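Chaperone SycD (PDB 4NRH) forms a complex with CopN as a type III secretion chaperone of the LcrH/SycD family and probably helps to direct translocator secretion. Local coordinates at residues L151-A154 against W155-Q159. Numbering follows the deposited sequence.
Sequences LEMA and WVRAQ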
loop_
_atom_site.group_PDB
_atom_site.type_symbol
_atom_site.label_atom_id
_atom_site.label_comp_id
_atom_site.label_asym_id
_atom_site.label_seq_id
_atom_site.Cartn_x
_atom_site.Cartn_y
_atom_site.Cartn_z
ATOM N N LEU D 151 14.783 -32.816 18.785
ATOM C CA LEU D 151 14.233 -34.122 19.131
ATOM C C LEU D 151 14.087 -34.265 20.643
ATOM O O LEU D 151 13.074 -34.764 21.135
ATOM C CB LEU D 151 15.120 -35.243 18.581
ATOM C CG LEU D 151 14.444 -36.486 17.990
ATOM C CD1 LEU D 151 15.184 -37.750 18.410
ATOM C CD2 LEU D 151 12.967 -36.572 18.360
ATOM N N GLU D 152 15.110 -33.832 21.374
ATOM C CA GLU D 152 15.089 -33.877 22.831
ATOM C C GLU D 152 13.976 -33.002 23.406
ATOM O O GLU D 152 13.318 -33.382 24.374
ATOM C CB GLU D 152 16.444 -33.444 23.399
ATOM C CG GLU D 152 16.459 -33.238 24.908
ATOM C CD GLU D 152 16.392 -34.540 25.687
ATOM O OE1 GLU D 152 16.232 -34.482 26.924
ATOM O OE2 GLU D 152 16.501 -35.620 25.067
ATOM N N MET D 153 13.768 -31.834 22.804
ATOM C CA MET D 153 12.729 -30.916 23.257
ATOM C C MET D 153 11.348 -31.532 23.077
ATOM O O MET D 153 10.468 -31.362 23.921
ATOM C CB MET D 153 12.813 -29.586 22.509
ATOM C CG MET D 153 13.627 -28.525 23.229
ATOM S SD MET D 153 14.007 -27.107 22.187
ATOM C CE MET D 153 15.179 -26.232 23.222
ATOM N N ALA D 154 11.161 -32.243 21.970
ATOM C CA ALA D 154 9.929 -32.984 21.739
ATOM C C ALA D 154 9.801 -34.100 22.768
ATOM O O ALA D 154 8.733 -34.314 23.336
ATOM C CB ALA D 154 9.898 -33.546 20.328
ATOM N N TRP D 155 10.908 -34.801 22.998
ATOM C CA TRP D 155 10.962 -35.918 23.938
ATOM C C TRP D 155 10.519 -35.529 25.346
ATOM O O TRP D 155 9.726 -36.234 25.970
ATOM C CB TRP D 155 12.378 -36.496 23.983
ATOM C CG TRP D 155 12.576 -37.514 25.062
ATOM C CD1 TRP D 155 13.349 -37.381 26.179
ATOM C CD2 TRP D 155 11.993 -38.820 25.130
ATOM N NE1 TRP D 155 13.284 -38.525 26.939
ATOM C CE2 TRP D 155 12.459 -39.423 26.316
ATOM C CE3 TRP D 155 11.125 -39.539 24.303
ATOM C CZ2 TRP D 155 12.083 -40.710 26.695
ATOM C CZ3 TRP D 155 10.754 -40.816 24.682
ATOM C CH2 TRP D 155 11.233 -41.389 25.867
ATOM N N VAL D 156 11.050 -34.416 25.844
ATOM C CA VAL D 156 10.720 -33.925 27.180
ATOM C C VAL D 156 9.219 -33.678 27.316
ATOM O O VAL D 156 8.604 -34.042 28.320
ATOM C CB VAL D 156 11.490 -32.625 27.503
ATOM C CG1 VAL D 156 10.915 -31.949 28.739
ATOM C CG2 VAL D 156 12.970 -32.921 27.694
ATOM N N ARG D 157 8.638 -33.069 26.289
ATOM C CA ARG D 157 7.220 -32.732 26.288
ATOM C C ARG D 157 6.330 -33.934 25.974
ATOM O O ARG D 157 5.145 -33.937 26.308
ATOM C CB ARG D 157 6.954 -31.610 25.283
ATOM C CG ARG D 157 7.524 -30.265 25.704
ATOM C CD ARG D 157 7.879 -29.410 24.499
ATOM N NE ARG D 157 8.389 -28.098 24.891
ATOM C CZ ARG D 157 9.643 -27.863 25.265
ATOM N NH1 ARG D 157 10.525 -28.852 25.298
ATOM N NH2 ARG D 157 10.017 -26.637 25.605
ATOM N N ALA D 158 6.902 -34.952 25.335
ATOM C CA ALA D 158 6.128 -36.112 24.898
ATOM C C ALA D 158 5.951 -37.160 25.994
ATOM O O ALA D 158 4.862 -37.707 26.166
ATOM C CB ALA D 158 6.779 -36.747 23.676
ATOM N N GLN D 159 7.023 -37.440 26.730
ATOM C CA GLN D 159 6.992 -38.485 27.749
ATOM C C GLN D 159 6.073 -38.132 28.916
ATOM O O GLN D 159 5.674 -36.977 29.076
ATOM C CB GLN D 159 8.403 -38.767 28.271
ATOM C CG GLN D 159 9.065 -37.583 28.957
ATOM C CD GLN D 159 10.480 -37.891 29.408
ATOM O OE1 GLN D 159 10.978 -38.999 29.212
ATOM N NE2 GLN D 159 11.134 -36.910 30.019
#
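R157 folds its side chain back along helix 147-158 and meets M153 one turn earlier. Its NH1 donates a hydrogen bond to M153 O at 2.9 Å. The donor comes from the side of the carbonyl, with a C=O...N angle of 116°, and lies out of the carbonyl plane. M153 O sits near the guanidinium edge, slightly out of its plane. The same oxygen takes a weak helical bond from R157 N at 3.4 Å, so one residue grips it twice. R157 CG stands anti to the carbonyl carbon (chi1 -70°), and the chain then runs extended to NE, which brings NH1 back beside M153 O. The M153 side chain lies alongside and points the same way, with CB and CG each 3.7 Å from R157 NH1. R157 NH2 also forms a salt bridge with D125, in the loop between helices 110-123 and 129-140.

On another side of the helix, the E152 carboxylate reaches W155 with one oxygen and V156 with the other. Its OE2 approaches W155 CD1 obliquely at 3.8 Å, with the carboxylate and ring planes 45° apart. E152 OE1 touches V156 CG2 at 3.7 Å. A bend at chi2 turns the acid toward the next turn. R175 joins this group, salt-bridged to E152 OE2 and making a cation-pi contact with W155. Q159 CD lies 3.7 Å above one face of the W155 indole, toward its rim.

W155 N to L151 O and V156 N to E152 O, both 2.9 Å, are regular i to i+4 bonds. The bond from A158 N to A154 O is weak, as the helix ends here and Q159 already leaves helical geometry. W155 also packs on helix 165-174, while M153, A154 and R157 touch H131. These are the last two turns of helix 147-158, packed between neighbouring helices, consistent with the helical-hairpin stacking of a tetratricopeptide-repeat chaperone.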